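Local coordinates for protein telomerase reverse transcriptase (Takifugu rubripes, PDB 4LMO) that elongates telomeres as a reverse transcriptase copying a template in its RNA component, this chain being its RNA-binding domain, at residues Val122-Val133 / Phe212-Phe221; Phe23-Thr31 / Glu50-Leu58. One frame throughout, in Å; residues are numbered along the deposited sequence.

Both segments of interaction 2 come earlier in the chain than either segment of interaction 1. Interaction 1 pairs helix 119-133 with the C-terminal part of helix 191-220, its centre about 6 Å from the centre of the chain; interaction 2, about 15 Å from that centre, joins the segment through strand 29-30 to the turn after helix 40-48. Although their centres lie about 20 Å apart, they meet: CE1 of Phe23 packs 3.7 Å from N of Leu216, and CD1 of Leu25 touches CE1 of Phe212. Helix 191-220 is thus common ground, joining the domain's helical core to the N-terminal portion that carries the RNA-binding TFLY motif, residues 10-15.

Interaction 1: Val122-Val133 / Phe212-Phe221; sequences VYLFVRECLLAV and FVVGLVRACF
Phe125 of helix 119-133 reaches into the C-terminal end of helix 191-220, where Leu216 and Cys220 receive it together with Phe221, the first residue beyond the helix. The motif is a crossed helix pair in the largely helical telomerase RNA-binding domain: the two axis segments approach to 10.3 Å, with N-to-C directions 127° apart, nearer antiparallel than parallel. From CB of Phe125, CG lies anti to the backbone N (chi1 164°), which carries the ring across to the partner helix. CD2 meets CE2 of Phe221 at 3.9 Å; next round the ring, CE2 lies 4.1 Å from CB of Leu216; at the tip, CZ touches SG of Cys220 at 3.9 Å, the sulfur standing oblique to the ring. The phenylalanines form an offset edge-to-face pair, the edge of Phe221 turned to the face of Phe125, with planes at 68° and centroids 6.0 Å apart. Cys129, one turn on in its own helix, lays its SG over a face of Phe125, and Leu92 of helix 88-93 touches both rings from outside the pair. Val122 supplies a CH-pi contact, its CG2 4.1 Å from the Phe221 centroid, over the face. Midway along, the backbones come closest at Val126 and Val213, whose side chains lie roughly perpendicular. All twelve touching residues are buried. At the far end CD2 of Leu130 rests against CD2 of the Phe212 ring, the two side chains running in opposite senses, and Val133 CB stands 3.9 Å from Phe212 CZ. In the middle, CG1 of Val126 nests between both methyls of Val213, 3.8 Å from CG1 and CG2 alike.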
# COMPACT_ATOMS: atom_id res chain seq x y z
N VAL A 122 -9.76 -7.29 -5.74
CA VAL A 122 -8.70 -6.37 -5.37
C VAL A 122 -8.64 -6.23 -3.84
O VAL A 122 -7.56 -6.08 -3.26
CB VAL A 122 -8.87 -5.00 -6.05
CG1 VAL A 122 -7.86 -3.99 -5.53
CG2 VAL A 122 -8.73 -5.15 -7.56
N TYR A 123 -9.80 -6.32 -3.20
CA TYR A 123 -9.85 -6.37 -1.74
C TYR A 123 -9.16 -7.62 -1.18
O TYR A 123 -8.35 -7.52 -0.25
CB TYR A 123 -11.28 -6.27 -1.20
CG TYR A 123 -11.37 -6.59 0.27
CD1 TYR A 123 -10.90 -5.70 1.23
CD2 TYR A 123 -11.90 -7.81 0.70
CE1 TYR A 123 -10.96 -6.00 2.58
CE2 TYR A 123 -11.96 -8.12 2.05
CZ TYR A 123 -11.49 -7.21 2.99
OH TYR A 123 -11.56 -7.52 4.33
N LEU A 124 -9.48 -8.79 -1.73
CA LEU A 124 -8.92 -10.05 -1.22
C LEU A 124 -7.39 -10.06 -1.28
O LEU A 124 -6.73 -10.43 -0.32
CB LEU A 124 -9.51 -11.26 -1.96
CG LEU A 124 -11.00 -11.55 -1.77
CD1 LEU A 124 -11.48 -12.58 -2.79
CD2 LEU A 124 -11.31 -12.01 -0.35
N PHE A 125 -6.84 -9.62 -2.42
CA PHE A 125 -5.40 -9.45 -2.57
C PHE A 125 -4.82 -8.49 -1.53
O PHE A 125 -3.86 -8.83 -0.84
CB PHE A 125 -5.05 -8.96 -3.98
CG PHE A 125 -3.66 -8.40 -4.10
CD1 PHE A 125 -2.54 -9.23 -4.01
CD2 PHE A 125 -3.46 -7.04 -4.31
CE1 PHE A 125 -1.26 -8.71 -4.11
CE2 PHE A 125 -2.19 -6.51 -4.41
CZ PHE A 125 -1.08 -7.35 -4.32
N VAL A 126 -5.41 -7.31 -1.43
CA VAL A 126 -4.96 -6.29 -0.48
C VAL A 126 -5.12 -6.77 0.97
O VAL A 126 -4.28 -6.47 1.82
CB VAL A 126 -5.67 -4.94 -0.73
CG1 VAL A 126 -5.92 -4.17 0.56
CG2 VAL A 126 -4.88 -4.10 -1.72
N ARG A 127 -6.18 -7.54 1.22
CA ARG A 127 -6.44 -8.11 2.53
C ARG A 127 -5.36 -9.12 2.93
O ARG A 127 -4.88 -9.10 4.07
CB ARG A 127 -7.81 -8.79 2.57
CG ARG A 127 -8.31 -9.11 3.96
CD ARG A 127 -9.41 -10.16 3.94
NE ARG A 127 -8.89 -11.49 3.65
CZ ARG A 127 -9.64 -12.55 3.35
NH1 ARG A 127 -10.97 -12.45 3.29
NH2 ARG A 127 -9.07 -13.72 3.11
N GLU A 128 -4.99 -9.99 1.99
CA GLU A 128 -3.95 -10.99 2.23
C GLU A 128 -2.58 -10.35 2.43
O GLU A 128 -1.77 -10.84 3.21
CB GLU A 128 -3.89 -12.01 1.08
CG GLU A 128 -5.10 -12.93 0.98
CD GLU A 128 -5.45 -13.63 2.28
OE1 GLU A 128 -4.54 -14.12 2.97
OE2 GLU A 128 -6.65 -13.68 2.62
N CYS A 129 -2.34 -9.25 1.72
CA CYS A 129 -1.12 -8.47 1.89
C CYS A 129 -1.02 -7.86 3.29
O CYS A 129 0.04 -7.90 3.91
CB CYS A 129 -1.03 -7.37 0.83
SG CYS A 129 -0.70 -7.99 -0.84
N LEU A 130 -2.14 -7.31 3.79
CA LEU A 130 -2.19 -6.75 5.14
C LEU A 130 -1.89 -7.80 6.21
O LEU A 130 -1.19 -7.51 7.18
CB LEU A 130 -3.55 -6.09 5.41
CG LEU A 130 -3.86 -4.77 4.69
CD1 LEU A 130 -5.36 -4.53 4.65
CD2 LEU A 130 -3.14 -3.60 5.34
N LEU A 131 -2.40 -9.01 6.01
CA LEU A 131 -2.18 -10.12 6.94
C LEU A 131 -0.74 -10.64 6.92
O LEU A 131 -0.21 -11.05 7.96
CB LEU A 131 -3.16 -11.26 6.66
CG LEU A 131 -4.62 -11.11 7.11
CD1 LEU A 131 -5.47 -12.23 6.54
CD2 LEU A 131 -4.73 -11.07 8.63
N ALA A 132 -0.12 -10.64 5.75
CA ALA A 132 1.24 -11.18 5.59
C ALA A 132 2.33 -10.19 6.00
O ALA A 132 3.42 -10.60 6.40
CB ALA A 132 1.46 -11.65 4.16
N VAL A 133 2.03 -8.89 5.92
CA VAL A 133 3.04 -7.85 6.13
C VAL A 133 2.93 -7.14 7.49
O VAL A 133 3.93 -6.97 8.18
CB VAL A 133 3.06 -6.83 4.96
CG1 VAL A 133 4.07 -5.72 5.21
CG2 VAL A 133 3.39 -7.54 3.65
N PHE A 212 0.20 2.25 1.89
CA PHE A 212 0.30 0.81 1.69
C PHE A 212 -0.76 0.28 0.72
O PHE A 212 -0.43 -0.18 -0.37
CB PHE A 212 0.27 0.06 3.03
CG PHE A 212 0.67 -1.39 2.92
CD1 PHE A 212 2.01 -1.75 2.80
CD2 PHE A 212 -0.29 -2.39 2.93
CE1 PHE A 212 2.38 -3.08 2.69
CE2 PHE A 212 0.07 -3.73 2.82
CZ PHE A 212 1.41 -4.07 2.70
N VAL A 213 -2.03 0.35 1.12
CA VAL A 213 -3.13 -0.23 0.33
C VAL A 213 -3.22 0.36 -1.08
O VAL A 213 -3.18 -0.38 -2.07
CB VAL A 213 -4.48 -0.13 1.08
CG1 VAL A 213 -5.65 -0.42 0.14
CG2 VAL A 213 -4.49 -1.09 2.26
N VAL A 214 -3.32 1.69 -1.17
CA VAL A 214 -3.38 2.38 -2.46
C VAL A 214 -2.10 2.16 -3.28
O VAL A 214 -2.16 2.04 -4.51
CB VAL A 214 -3.70 3.88 -2.29
CG1 VAL A 214 -3.44 4.66 -3.56
CG2 VAL A 214 -5.15 4.04 -1.85
N GLY A 215 -0.96 2.09 -2.60
CA GLY A 215 0.32 1.77 -3.23
C GLY A 215 0.27 0.45 -3.99
O GLY A 215 0.70 0.37 -5.14
N LEU A 216 -0.27 -0.58 -3.35
CA LEU A 216 -0.41 -1.89 -3.96
C LEU A 216 -1.32 -1.86 -5.18
O LEU A 216 -1.01 -2.44 -6.21
CB LEU A 216 -0.94 -2.90 -2.93
CG LEU A 216 -0.05 -3.14 -1.71
CD1 LEU A 216 -0.80 -3.93 -0.65
CD2 LEU A 216 1.24 -3.85 -2.10
N VAL A 217 -2.45 -1.15 -5.04
CA VAL A 217 -3.40 -0.99 -6.13
C VAL A 217 -2.75 -0.26 -7.30
O VAL A 217 -2.86 -0.70 -8.45
CB VAL A 217 -4.69 -0.28 -5.64
CG1 VAL A 217 -5.67 -0.08 -6.79
CG2 VAL A 217 -5.35 -1.08 -4.53
N ARG A 218 -2.06 0.84 -7.01
CA ARG A 218 -1.33 1.62 -8.02
C ARG A 218 -0.29 0.81 -8.78
O ARG A 218 -0.17 0.93 -10.00
CB ARG A 218 -0.66 2.85 -7.39
CG ARG A 218 -1.47 4.13 -7.47
CD ARG A 218 -0.72 5.34 -6.91
NE ARG A 218 0.63 5.48 -7.46
CZ ARG A 218 0.93 6.08 -8.61
NH1 ARG A 218 -0.03 6.61 -9.37
NH2 ARG A 218 2.19 6.14 -9.01
N ALA A 219 0.46 -0.02 -8.06
CA ALA A 219 1.55 -0.80 -8.66
C ALA A 219 1.05 -2.00 -9.47
O ALA A 219 1.46 -2.18 -10.62
CB ALA A 219 2.53 -1.24 -7.58
N CYS A 220 0.18 -2.81 -8.87
CA CYS A 220 -0.22 -4.11 -9.42
C CYS A 220 -1.35 -4.06 -10.44
O CYS A 220 -1.56 -5.02 -11.18
CB CYS A 220 -0.59 -5.06 -8.29
SG CYS A 220 0.71 -5.30 -7.07
N PHE A 221 -2.08 -2.95 -10.47
CA PHE A 221 -3.24 -2.83 -11.34
C PHE A 221 -3.21 -1.55 -12.16
O PHE A 221 -2.46 -0.62 -11.85
CB PHE A 221 -4.53 -2.88 -10.51
CG PHE A 221 -4.72 -4.15 -9.74
CD1 PHE A 221 -5.36 -5.24 -10.31
CD2 PHE A 221 -4.26 -4.26 -8.43
CE1 PHE A 221 -5.53 -6.42 -9.60
CE2 PHE A 221 -4.42 -5.44 -7.71
CZ PHE A 221 -5.07 -6.52 -8.30

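Interaction 2: Phe23-Thr31 / Glu50-Leu58; sequences FLLNRKKKT and EGVLYLNGL
Lys30 N gives its hydrogen to Leu55 O at 2.9 Å, nearly straight with an N-H...O angle of 168°, tying the strand backbone to the 3-10 turn of 50-58. Beside it the Lys29 chain, extended through its first three torsions, passes obliquely over the Tyr54 ring, CD 3.6 Å from CE2, then bends at its last torsion (chi4 62°). NZ thereby stands over one ring face, a cation-pi contact 4.1 Å from the centroid, and makes a weak bond to Tyr54 O at 3.3 Å. NZ also donates to a water at 2.9 Å, and that water in turn donates to Tyr54 O and Leu58 O. Were Lys29 replaced by an alanine, the Tyr54 face would probably lose its cation and the bridging water its donor. Tyr54 OH is satisfied by Asp42 OD1, while Leu53 O accepts from Asn56 N and Leu58 N on opposite faces of its plane. The apolar wedge is Leu55: CD1 sits against one face of the Arg27 guanidinium, and CD2 packs on Lys29 CB at 3.9 Å. Around this, strand 29-30 pairs with strand 35-36, Val52 leans on Ile46 of helix 40-48, and Leu24 touches Trp207 of helix 191-220.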
# COMPACT_ATOMS: atom_id res chain seq x y z
N PHE A 23 6.97 0.27 -5.97
CA PHE A 23 6.17 0.33 -4.74
C PHE A 23 6.99 0.94 -3.60
O PHE A 23 8.18 0.64 -3.45
CB PHE A 23 5.67 -1.07 -4.36
CG PHE A 23 4.94 -1.13 -3.05
CD1 PHE A 23 3.73 -0.47 -2.87
CD2 PHE A 23 5.46 -1.86 -1.98
CE1 PHE A 23 3.06 -0.53 -1.66
CE2 PHE A 23 4.79 -1.93 -0.77
CZ PHE A 23 3.59 -1.26 -0.61
N LEU A 24 6.33 1.78 -2.80
CA LEU A 24 6.96 2.52 -1.70
C LEU A 24 8.02 1.76 -0.90
O LEU A 24 9.13 2.25 -0.72
CB LEU A 24 5.88 3.10 -0.77
CG LEU A 24 6.30 3.76 0.55
CD1 LEU A 24 7.27 4.92 0.35
CD2 LEU A 24 5.07 4.21 1.33
N LEU A 25 7.67 0.57 -0.42
CA LEU A 25 8.55 -0.20 0.47
C LEU A 25 9.73 -0.86 -0.26
O LEU A 25 10.63 -1.39 0.38
CB LEU A 25 7.75 -1.23 1.27
CG LEU A 25 6.67 -0.75 2.25
CD1 LEU A 25 6.08 -1.94 2.99
CD2 LEU A 25 7.21 0.28 3.23
N ASN A 26 9.71 -0.82 -1.59
CA ASN A 26 10.81 -1.32 -2.40
C ASN A 26 11.77 -0.21 -2.83
O ASN A 26 12.80 -0.47 -3.46
CB ASN A 26 10.29 -2.07 -3.64
CG ASN A 26 9.72 -3.43 -3.29
OD1 ASN A 26 10.05 -4.02 -2.26
ND2 ASN A 26 8.87 -3.95 -4.17
N ARG A 27 11.43 1.03 -2.49
CA ARG A 27 12.27 2.18 -2.81
C ARG A 27 13.46 2.28 -1.87
O ARG A 27 13.38 1.86 -0.71
CB ARG A 27 11.46 3.48 -2.80
CG ARG A 27 10.71 3.74 -4.09
CD ARG A 27 9.62 4.79 -3.91
NE ARG A 27 10.16 6.16 -3.84
CZ ARG A 27 9.42 7.24 -3.60
NH1 ARG A 27 8.11 7.12 -3.39
NH2 ARG A 27 9.99 8.43 -3.55
N LYS A 28 14.55 2.83 -2.38
CA LYS A 28 15.77 3.00 -1.60
C LYS A 28 15.92 4.43 -1.11
O LYS A 28 15.48 5.37 -1.77
CB LYS A 28 16.99 2.59 -2.44
CG LYS A 28 17.05 1.10 -2.74
CD LYS A 28 18.38 0.71 -3.38
CE LYS A 28 18.60 -0.79 -3.31
NZ LYS A 28 19.91 -1.19 -3.90
N LYS A 29 16.52 4.59 0.07
CA LYS A 29 16.86 5.91 0.59
C LYS A 29 18.12 6.42 -0.09
O LYS A 29 19.10 5.68 -0.26
CB LYS A 29 17.04 5.88 2.11
CG LYS A 29 17.51 7.21 2.70
CD LYS A 29 17.34 7.27 4.21
CE LYS A 29 18.14 8.41 4.82
NZ LYS A 29 17.73 9.75 4.33
N LYS A 30 18.10 7.69 -0.47
CA LYS A 30 19.24 8.33 -1.11
C LYS A 30 20.25 8.82 -0.07
O LYS A 30 19.94 9.70 0.75
CB LYS A 30 18.79 9.48 -2.02
CG LYS A 30 19.92 10.15 -2.78
CD LYS A 30 19.44 10.80 -4.06
CE LYS A 30 20.61 11.24 -4.93
NZ LYS A 30 21.51 10.10 -5.29
N THR A 31 21.44 8.23 -0.10
CA THR A 31 22.58 8.70 0.68
C THR A 31 23.37 9.71 -0.16
O THR A 31 23.02 9.95 -1.32
CB THR A 31 23.49 7.54 1.12
OG1 THR A 31 23.89 6.78 -0.02
CG2 THR A 31 22.77 6.63 2.11
N GLU A 50 9.04 13.02 8.53
CA GLU A 50 9.26 13.75 7.28
C GLU A 50 8.27 13.43 6.17
O GLU A 50 7.96 14.29 5.34
CB GLU A 50 10.69 13.55 6.76
CG GLU A 50 11.74 14.40 7.46
CD GLU A 50 12.33 13.73 8.69
OE1 GLU A 50 11.82 12.67 9.09
OE2 GLU A 50 13.29 14.28 9.26
N GLY A 51 7.77 12.20 6.15
CA GLY A 51 6.94 11.73 5.04
C GLY A 51 7.78 10.98 4.02
O GLY A 51 8.93 10.63 4.30
N VAL A 52 7.22 10.76 2.83
CA VAL A 52 7.91 10.01 1.76
C VAL A 52 9.21 10.65 1.27
O VAL A 52 10.12 9.95 0.83
CB VAL A 52 6.99 9.72 0.55
CG1 VAL A 52 5.97 8.66 0.89
CG2 VAL A 52 6.31 10.99 0.05
N LEU A 53 9.30 11.98 1.37
CA LEU A 53 10.46 12.72 0.87
C LEU A 53 11.72 12.53 1.72
O LEU A 53 12.81 12.96 1.34
CB LEU A 53 10.14 14.21 0.70
CG LEU A 53 9.08 14.56 -0.36
CD1 LEU A 53 8.66 16.02 -0.25
CD2 LEU A 53 9.57 14.24 -1.76
N TYR A 54 11.54 11.87 2.87
CA TYR A 54 12.66 11.43 3.70
C TYR A 54 13.62 10.57 2.88
O TYR A 54 14.83 10.61 3.08
CB TYR A 54 12.14 10.67 4.92
CG TYR A 54 13.22 9.98 5.72
CD1 TYR A 54 14.00 10.68 6.64
CD2 TYR A 54 13.47 8.61 5.56
CE1 TYR A 54 15.00 10.05 7.36
CE2 TYR A 54 14.46 7.97 6.28
CZ TYR A 54 15.22 8.70 7.18
OH TYR A 54 16.21 8.05 7.90
N LEU A 55 13.07 9.80 1.94
CA LEU A 55 13.85 8.96 1.03
C LEU A 55 14.73 9.79 0.09
O LEU A 55 15.73 9.29 -0.44
CB LEU A 55 12.93 8.04 0.22
CG LEU A 55 12.18 6.93 0.97
CD1 LEU A 55 11.15 6.25 0.09
CD2 LEU A 55 13.16 5.91 1.53
N ASN A 56 14.36 11.05 -0.11
CA ASN A 56 15.08 11.94 -1.02
C ASN A 56 15.97 12.96 -0.30
O ASN A 56 16.57 13.82 -0.94
CB ASN A 56 14.09 12.64 -1.94
CG ASN A 56 13.35 11.67 -2.85
OD1 ASN A 56 13.95 11.06 -3.74
ND2 ASN A 56 12.06 11.52 -2.62
N GLY A 57 16.06 12.83 1.02
CA GLY A 57 16.97 13.65 1.82
C GLY A 57 16.32 14.68 2.72
O GLY A 57 17.02 15.44 3.38
N LEU A 58 14.99 14.72 2.76
CA LEU A 58 14.28 15.69 3.60
C LEU A 58 14.51 15.39 5.08
O LEU A 58 14.32 14.26 5.53
CB LEU A 58 12.79 15.73 3.27
CG LEU A 58 11.94 16.83 3.92
CD1 LEU A 58 12.35 18.22 3.43
CD2 LEU A 58 10.47 16.59 3.64
O HOH W 1 16.42 12.26 5.02